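GH86A beta-porphyranase (Bacteroides plebeius, PDB 4AW7) hydrolyses the sulfated red-algal polysaccharide porphyran at its beta-D-galactose-(1->4)-alpha-L-galactose-6-sulfate linkages, releasing mostly a sulfated disaccharide. Local coordinates at residues A[36-41]-A[370-375]; A[303-308]-A[383-388]. All coordinates share one frame; numbering follows the deposited sequence.

Following the chain from the N terminus, segment 36-41 comes first, in the loop that leads from strand 29-32 into the catalytic barrel at strand 45-46. Late in the barrel, the end of helix 293-305 and the turn after it supply 303-308. Only then does strand 371-377 return to 36-41 and close the long loop of interaction 1. The next strand, 382-389, then closes the shorter loop of interaction 2 back onto the helix end. The two loops cross rather than nest, and together they tie the barrel to the beta-sandwich sheet of strands 371-377 and 382-389. These neighbouring strands carry 370-375 and 383-388, and Arg372 NH2 of interaction 1 donates to Gln308 OE1 of interaction 2 at 2.9 Å.

Interaction 1 (A[36-41]-A[370-375]); sequences SELDRS and GERVDI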
ATOM      1  N   SER A  36      17.155   5.711  -1.564  1.00  8.01           N
ATOM      2  CA  SER A  36      16.924   6.778  -0.587  1.00  7.95           C
ATOM      3  C   SER A  36      15.866   7.782  -1.022  1.00  7.33           C
ATOM      4  O   SER A  36      15.012   8.188  -0.237  1.00  7.88           O
ATOM      5  CB  SER A  36      18.225   7.514  -0.240  1.00  8.57           C
ATOM      6  OG  SER A  36      18.017   8.581   0.649  1.00  8.79           O
ATOM      7  N   GLU A  37      15.959   8.236  -2.277  1.00  7.85           N
ATOM      8  CA  GLU A  37      15.030   9.242  -2.792  1.00  8.64           C
ATOM      9  C   GLU A  37      13.596   8.795  -2.668  1.00  7.49           C
ATOM     10  O   GLU A  37      13.258   7.677  -3.055  1.00  8.22           O
ATOM     11  CB  GLU A  37      15.346   9.511  -4.258  1.00 10.45           C
ATOM     12  CG  GLU A  37      16.639  10.221  -4.581  1.00 14.90           C
ATOM     13  CD  GLU A  37      16.596  11.731  -4.457  1.00 17.44           C
ATOM     14  OE1 GLU A  37      15.546  12.307  -4.144  1.00 19.59           O
ATOM     15  OE2 GLU A  37      17.661  12.354  -4.700  1.00 25.76           O
ATOM     16  N   LEU A  38      12.738   9.705  -2.246  1.00  7.70           N
ATOM     17  CA  LEU A  38      11.296   9.486  -2.327  1.00  7.63           C
ATOM     18  C   LEU A  38      10.861   9.442  -3.781  1.00  7.94           C
ATOM     19  O   LEU A  38      11.187  10.342  -4.581  1.00  9.01           O
ATOM     20  CB  LEU A  38      10.544  10.612  -1.620  1.00  7.60           C
ATOM     21  CG  LEU A  38       9.026  10.493  -1.587  1.00  7.81           C
ATOM     22  CD1 LEU A  38       8.561   9.221  -0.851  1.00  8.84           C
ATOM     23  CD2 LEU A  38       8.424  11.709  -0.926  1.00  9.37           C
ATOM     24  N   ASP A  39      10.137   8.402  -4.158  1.00  7.10           N
ATOM     25  CA  ASP A  39       9.569   8.287  -5.485  1.00  7.05           C
ATOM     26  C   ASP A  39       8.122   8.741  -5.391  1.00  7.01           C
ATOM     27  O   ASP A  39       7.228   7.972  -5.019  1.00  7.42           O
ATOM     28  CB  ASP A  39       9.692   6.854  -6.037  1.00  7.77           C
ATOM     29  CG  ASP A  39       9.274   6.749  -7.466  1.00  8.80           C
ATOM     30  OD1 ASP A  39       8.515   7.628  -7.906  1.00  9.75           O
ATOM     31  OD2 ASP A  39       9.712   5.769  -8.134  1.00 10.54           O
ATOM     32  N   ARG A  40       7.875  10.011  -5.722  1.00  7.03           N
ATOM     33  CA  ARG A  40       6.521  10.536  -5.606  1.00  6.77           C
ATOM     34  C   ARG A  40       5.527   9.731  -6.443  1.00  6.95           C
ATOM     35  O   ARG A  40       4.371   9.599  -6.047  1.00  7.02           O
ATOM     36  CB  ARG A  40       6.475  12.003  -6.008  1.00  7.19           C
ATOM     37  CG  ARG A  40       7.123  12.955  -5.021  1.00  7.38           C
ATOM     38  CD  ARG A  40       6.972  14.425  -5.483  1.00  7.52           C
ATOM     39  NE  ARG A  40       5.588  14.792  -5.686  1.00  7.54           N
ATOM     40  CZ  ARG A  40       4.760  15.192  -4.734  1.00  7.62           C
ATOM     41  NH1 ARG A  40       5.179  15.367  -3.487  1.00  8.68           N
ATOM     42  NH2 ARG A  40       3.485  15.433  -5.018  1.00  8.55           N
ATOM     43  N   SER A  41       5.973   9.230  -7.610  1.00  6.95           N
ATOM     44  CA  SER A  41       5.096   8.482  -8.490  1.00  7.23           C
ATOM     45  C   SER A  41       4.614   7.165  -7.923  1.00  6.66           C
ATOM     46  O   SER A  41       3.737   6.535  -8.487  1.00  6.81           O
ATOM     47  CB  SER A  41       5.752   8.241  -9.831  1.00  7.22           C
ATOM     48  OG  SER A  41       6.667   7.147  -9.791  1.00 10.18           O
ATOM     49  N   GLY A 370      12.941  14.295  -2.099  1.00  9.00           N
ATOM     50  CA  GLY A 370      14.298  14.295  -1.632  1.00  9.42           C
ATOM     51  C   GLY A 370      14.753  12.979  -1.091  1.00  8.56           C
ATOM     52  O   GLY A 370      14.003  11.994  -1.072  1.00  9.82           O
ATOM     53  N   GLU A 371      15.978  12.943  -0.607  1.00  8.23           N
ATOM     54  CA  GLU A 371      16.541  11.753   0.005  1.00  8.33           C
ATOM     55  C   GLU A 371      16.019  11.597   1.408  1.00  8.01           C
ATOM     56  O   GLU A 371      15.975  12.537   2.198  1.00  8.49           O
ATOM     57  CB  GLU A 371      18.054  11.831   0.022  1.00  9.10           C
ATOM     58  CG  GLU A 371      18.647  11.672  -1.401  1.00 13.19           C
ATOM     59  CD  GLU A 371      20.135  11.831  -1.456  1.00 14.04           C
ATOM     60  OE1 GLU A 371      20.608  12.879  -1.001  1.00 15.75           O
ATOM     61  OE2 GLU A 371      20.804  10.935  -1.998  1.00 17.99           O
ATOM     62  N   ARG A 372      15.622  10.392   1.760  1.00  7.54           N
ATOM     63  CA  ARG A 372      15.299  10.093   3.131  1.00  7.33           C
ATOM     64  C   ARG A 372      16.476  10.437   4.026  1.00  7.61           C
ATOM     65  O   ARG A 372      17.631  10.204   3.660  1.00  8.03           O
ATOM     66  CB  ARG A 372      14.973   8.604   3.276  1.00  7.59           C
ATOM     67  CG  ARG A 372      13.647   8.213   2.717  1.00  7.24           C
ATOM     68  CD  ARG A 372      13.549   6.710   2.568  1.00  7.11           C
ATOM     69  NE  ARG A 372      12.191   6.278   2.204  1.00  7.24           N
ATOM     70  CZ  ARG A 372      11.680   6.340   0.981  1.00  6.88           C
ATOM     71  NH1 ARG A 372      12.377   6.748  -0.077  1.00  7.43           N
ATOM     72  NH2 ARG A 372      10.419   5.987   0.795  1.00  7.01           N
ATOM     73  N   VAL A 373      16.153  10.952   5.209  1.00  8.14           N
ATOM     74  CA  VAL A 373      17.143  11.126   6.268  1.00  8.79           C
ATOM     75  C   VAL A 373      16.717  10.353   7.495  1.00  9.14           C
ATOM     76  O   VAL A 373      15.561   9.930   7.607  1.00  9.88           O
ATOM     77  CB  VAL A 373      17.440  12.603   6.603  1.00  8.50           C
ATOM     78  CG1 VAL A 373      17.992  13.299   5.316  1.00 10.56           C
ATOM     79  CG2 VAL A 373      16.199  13.308   7.152  1.00 10.99           C
ATOM     80  N   ASP A 374      17.645  10.141   8.427  1.00  9.12           N
ATOM     81  CA  ASP A 374      17.305   9.273   9.536  1.00  9.72           C
ATOM     82  C   ASP A 374      16.253   9.896  10.429  1.00  9.86           C
ATOM     83  O   ASP A 374      16.327  11.078  10.747  1.00 10.82           O
ATOM     84  CB  ASP A 374      18.537   8.838  10.322  1.00  9.87           C
ATOM     85  CG  ASP A 374      18.279   7.614  11.146  1.00 11.51           C
ATOM     86  OD1 ASP A 374      17.443   6.794  10.753  1.00 11.84           O
ATOM     87  OD2 ASP A 374      18.871   7.466  12.209  1.00 16.17           O
ATOM     88  N   ILE A 375      15.305   9.090  10.863  1.00 11.15           N
ATOM     89  CA  ILE A 375      14.257   9.556  11.759  1.00 11.61           C
ATOM     90  C   ILE A 375      13.781   8.358  12.525  1.00 13.21           C
ATOM     91  O   ILE A 375      13.736   7.280  11.971  1.00 16.90           O
ATOM     92  CB  ILE A 375      13.085  10.416  10.999  1.00 14.74           C
ATOM     93  CG1 ILE A 375      12.126  11.038  12.031  1.00 14.23           C
ATOM     94  CG2 ILE A 375      12.384   9.645   9.898  1.00 16.88           C
ATOM     95  CD1 ILE A 375      11.178  12.131  11.459  1.00 15.48           C
TER
HETATM   96  O   HOH W   1      12.757  12.531  -4.324  1.00 13.95           O
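Glu37 and Glu371 form a single backbone bridge, flanked by two nearly straight hydrogen bonds: Leu38 N to Gly370 O at 2.9 Å and Arg372 N to Ser36 O at 3.0 Å. The carbonyl of Ser36 is gripped twice, because Arg372 NH1 also donates to Ser36 O, at 3.0 Å and from the opposite face of the carbonyl plane to Arg372 N. With CG anti to the carbonyl carbon (chi1 -74°), the extended Arg372 chain runs across Ser36 O, and the turn at chi4 (79°) brings NH1 back to that oxygen. Its NH1 adds a weak bond to Glu37 O, while NH2 passes Leu38 CD1 and donates to Met305 O. With an alanine here, Ser36 O would probably keep only the bond from the backbone N, and Met305 O would lose its guanidinium donor. On the outer side, the Glu37 chain bends so that Glu37 OE2 lies 3.5 Å from Glu371 CG. Glu37 OE2 and Glu371 OE2 are 4.4 Å apart, a closeness of like charges probably eased by the salt bridge from Arg29 to Glu371 OE2. Water 1 joins Glu37 OE1, Leu38 O and Gly370 N. Strand 29-32 packs against Ser36 and Arg372, and Phe387 of strand 382-389 touches Leu38 and Arg372, so 36-41 is held beside the start of strand 371-377, just before the chain enters the barrel.

Interaction 2 (A[303-308]-A[383-388]); sequences NLMERQ and QVQAFK
Asn303 N lies 3.9 Å from Gln383 OE1, a loose approach at the C-terminal end of helix 293-305, where this barrel helix lies against strand 382-389 in the sheet of the first beta-sandwich domain; the stronger polar partner of the Gln383 side chain is Asp398. Asn303 OD1 takes a straight in-plane bond from Arg307 NE, tying the last helical turn to the turn that follows. Next, Met305 sets off toward the strand from its CA. With CG beside the backbone N (chi1 -77°) and the chain extended beyond, SD passes Gln385 CG at 3.8 Å and meets Phe387 at the ring edge, 4.2 Å from CZ, a Met-aromatic contact. Met305 also opens a type I turn that runs to Gln308 and takes the chain off the helix. Glu306, within that turn, brings its carboxylate round to the bent side chain of Gln385; the two slide past each other in opposite directions, their carboxylate and amide planes 51° apart. OE1 of Glu306 is held by a salt bridge to Arg30. Water 3 donates to both Glu306 OE2 and Val384 O. The direct bond runs from Gln385 NE2 to Glu306 OE2, 3.1 Å long, and arrives on the anti side of the carboxylate.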
ATOM      1  N   ASN A 303       3.019   3.691   6.104  1.00  7.92           N
ATOM      2  CA  ASN A 303       3.315   2.247   5.952  1.00  8.55           C
ATOM      3  C   ASN A 303       3.957   2.045   4.592  1.00  7.19           C
ATOM      4  O   ASN A 303       5.022   1.437   4.438  1.00  7.02           O
ATOM      5  CB  ASN A 303       1.947   1.482   6.107  1.00  9.65           C
ATOM      6  CG  ASN A 303       1.975  -0.009   5.760  1.00  8.46           C
ATOM      7  OD1 ASN A 303       2.925  -0.532   5.155  1.00  9.18           O
ATOM      8  ND2 ASN A 303       0.886  -0.741   6.149  1.00 10.55           N
ATOM      9  N   LEU A 304       3.281   2.536   3.557  1.00  6.87           N
ATOM     10  CA  LEU A 304       3.713   2.249   2.196  1.00  6.82           C
ATOM     11  C   LEU A 304       5.001   2.969   1.834  1.00  6.21           C
ATOM     12  O   LEU A 304       5.802   2.435   1.066  1.00  6.48           O
ATOM     13  CB  LEU A 304       2.586   2.559   1.208  1.00  6.84           C
ATOM     14  CG  LEU A 304       1.272   1.828   1.446  1.00  6.91           C
ATOM     15  CD1 LEU A 304       0.243   2.181   0.398  1.00  9.05           C
ATOM     16  CD2 LEU A 304       1.473   0.316   1.582  1.00  8.41           C
ATOM     17  N   MET A 305       5.267   4.158   2.390  1.00  6.25           N
ATOM     18  CA  MET A 305       6.556   4.819   2.199  1.00  6.45           C
ATOM     19  C   MET A 305       7.715   3.962   2.677  1.00  6.38           C
ATOM     20  O   MET A 305       8.770   3.897   2.035  1.00  7.23           O
ATOM     21  CB  MET A 305       6.570   6.182   2.891  1.00  6.88           C
ATOM     22  CG  MET A 305       5.795   7.233   2.086  1.00  7.31           C
ATOM     23  SD  MET A 305       5.741   8.782   2.999  1.00  9.20           S
ATOM     24  CE  MET A 305       5.241   9.893   1.712  1.00  8.73           C
ATOM     25  N   GLU A 306       7.509   3.266   3.797  1.00  6.68           N
ATOM     26  CA  GLU A 306       8.518   2.375   4.369  1.00  6.40           C
ATOM     27  C   GLU A 306       8.683   1.082   3.578  1.00  6.41           C
ATOM     28  O   GLU A 306       9.569   0.284   3.929  1.00  7.91           O
ATOM     29  CB  GLU A 306       8.161   2.050   5.805  1.00  6.81           C
ATOM     30  CG  GLU A 306       8.436   3.192   6.762  1.00  8.32           C
ATOM     31  CD  GLU A 306       9.927   3.483   6.902  1.00  9.42           C
ATOM     32  OE1 GLU A 306      10.669   2.571   7.305  1.00 11.10           O
ATOM     33  OE2 GLU A 306      10.376   4.603   6.619  1.00  9.92           O
ATOM     34  N   ARG A 307       7.943   0.893   2.504  1.00  6.40           N
ATOM     35  CA  ARG A 307       8.059  -0.263   1.637  1.00  6.46           C
ATOM     36  C   ARG A 307       8.524   0.109   0.215  1.00  6.14           C
ATOM     37  O   ARG A 307       8.394  -0.688  -0.718  1.00  7.19           O
ATOM     38  CB  ARG A 307       6.746  -1.037   1.560  1.00  7.23           C
ATOM     39  CG  ARG A 307       6.243  -1.512   2.909  1.00  8.33           C
ATOM     40  CD  ARG A 307       5.061  -2.406   2.742  1.00 10.06           C
ATOM     41  NE  ARG A 307       4.473  -2.757   4.033  1.00  7.98           N
ATOM     42  CZ  ARG A 307       4.604  -3.910   4.688  1.00  7.79           C
ATOM     43  NH1 ARG A 307       5.256  -4.935   4.161  1.00  9.78           N
ATOM     44  NH2 ARG A 307       4.028  -4.035   5.873  1.00  9.06           N
ATOM     45  N   GLN A 308       9.036   1.330   0.027  1.00  6.50           N
ATOM     46  CA  GLN A 308       9.266   1.811  -1.342  1.00  6.68           C
ATOM     47  C   GLN A 308      10.127   0.865  -2.182  1.00  6.90           C
ATOM     48  O   GLN A 308       9.911   0.715  -3.386  1.00  7.46           O
ATOM     49  CB  GLN A 308       9.887   3.207  -1.331  1.00  6.64           C
ATOM     50  CG  GLN A 308       9.841   3.871  -2.694  1.00  6.48           C
ATOM     51  CD  GLN A 308      10.586   5.174  -2.709  1.00  6.11           C
ATOM     52  OE1 GLN A 308      10.175   6.151  -2.071  1.00  7.01           O
ATOM     53  NE2 GLN A 308      11.689   5.219  -3.465  1.00  7.64           N
ATOM     54  N   GLN A 383       3.668   7.884  13.443  1.00  8.62           N
ATOM     55  CA  GLN A 383       4.430   7.538  12.243  1.00  8.33           C
ATOM     56  C   GLN A 383       5.191   8.772  11.791  1.00  8.17           C
ATOM     57  O   GLN A 383       4.648   9.871  11.805  1.00  8.82           O
ATOM     58  CB  GLN A 383       3.487   7.053  11.106  1.00  8.49           C
ATOM     59  CG  GLN A 383       2.438   6.028  11.562  1.00  9.87           C
ATOM     60  CD  GLN A 383       1.753   5.334  10.383  1.00  8.94           C
ATOM     61  OE1 GLN A 383       2.230   4.308   9.886  1.00 10.49           O
ATOM     62  NE2 GLN A 383       0.679   5.949   9.871  1.00  9.15           N
ATOM     63  N   VAL A 384       6.447   8.584  11.389  1.00  9.45           N
ATOM     64  CA  VAL A 384       7.335   9.680  11.057  1.00  9.62           C
ATOM     65  C   VAL A 384       8.061   9.428   9.754  1.00  8.59           C
ATOM     66  O   VAL A 384       8.435   8.305   9.448  1.00 10.54           O
ATOM     67  CB  VAL A 384       8.348   9.936  12.186  1.00 10.38           C
ATOM     68  CG1 VAL A 384       7.611  10.376  13.445  1.00 13.14           C
ATOM     69  CG2 VAL A 384       9.215   8.691  12.427  1.00 14.98           C
ATOM     70  N   GLN A 385       8.257  10.496   8.987  1.00  8.38           N
ATOM     71  CA  GLN A 385       9.050  10.482   7.771  1.00  8.28           C
ATOM     72  C   GLN A 385       9.860  11.754   7.696  1.00  7.93           C
ATOM     73  O   GLN A 385       9.439  12.787   8.223  1.00  8.40           O
ATOM     74  CB  GLN A 385       8.159  10.378   6.524  1.00  8.14           C
ATOM     75  CG  GLN A 385       7.441   9.071   6.386  1.00  9.00           C
ATOM     76  CD  GLN A 385       8.344   7.920   5.985  1.00  9.84           C
ATOM     77  OE1 GLN A 385       9.160   8.072   5.086  1.00  9.28           O
ATOM     78  NE2 GLN A 385       8.182   6.765   6.606  1.00 15.68           N
ATOM     79  N   ALA A 386      11.008  11.709   7.045  1.00  7.46           N
ATOM     80  CA  ALA A 386      11.768  12.932   6.761  1.00  8.08           C
ATOM     81  C   ALA A 386      12.545  12.771   5.479  1.00  8.00           C
ATOM     82  O   ALA A 386      13.091  11.705   5.190  1.00  7.88           O
ATOM     83  CB  ALA A 386      12.733  13.251   7.914  1.00  9.69           C
ATOM     84  N   PHE A 387      12.624  13.858   4.726  1.00  7.82           N
ATOM     85  CA  PHE A 387      13.299  13.915   3.418  1.00  7.87           C
ATOM     86  C   PHE A 387      14.021  15.229   3.280  1.00  8.29           C
ATOM     87  O   PHE A 387      13.542  16.274   3.731  1.00  9.76           O
ATOM     88  CB  PHE A 387      12.301  13.781   2.242  1.00  8.31           C
ATOM     89  CG  PHE A 387      11.317  12.669   2.407  1.00  7.85           C
ATOM     90  CD1 PHE A 387      11.651  11.380   2.036  1.00  7.74           C
ATOM     91  CD2 PHE A 387      10.062  12.894   2.961  1.00  7.83           C
ATOM     92  CE1 PHE A 387      10.745  10.320   2.195  1.00  8.26           C
ATOM     93  CE2 PHE A 387       9.165  11.860   3.133  1.00  8.30           C
ATOM     94  CZ  PHE A 387       9.498  10.578   2.749  1.00  8.92           C
ATOM     95  N   LYS A 388      15.179  15.175   2.617  1.00  8.41           N
ATOM     96  CA  LYS A 388      15.991  16.367   2.369  1.00  9.49           C
ATOM     97  C   LYS A 388      16.249  16.482   0.875  1.00  9.78           C
ATOM     98  O   LYS A 388      16.825  15.585   0.260  1.00  9.55           O
ATOM     99  CB  LYS A 388      17.299  16.279   3.129  1.00  9.58           C
ATOM    100  CG  LYS A 388      18.189  17.512   3.019  1.00 12.38           C
ATOM    101  CD  LYS A 388      19.609  17.321   3.721  1.00 16.34           C
ATOM    102  CE  LYS A 388      20.465  18.607   3.668  1.00 20.31           C
ATOM    103  NZ  LYS A 388      20.860  19.013   2.279  1.00 25.00           N
TER
HETATM  104  O   HOH W   2      10.293   5.807   4.131  1.00  9.15           O
HETATM  105  O   HOH W   3      10.524   6.737   8.288  1.00 27.17           O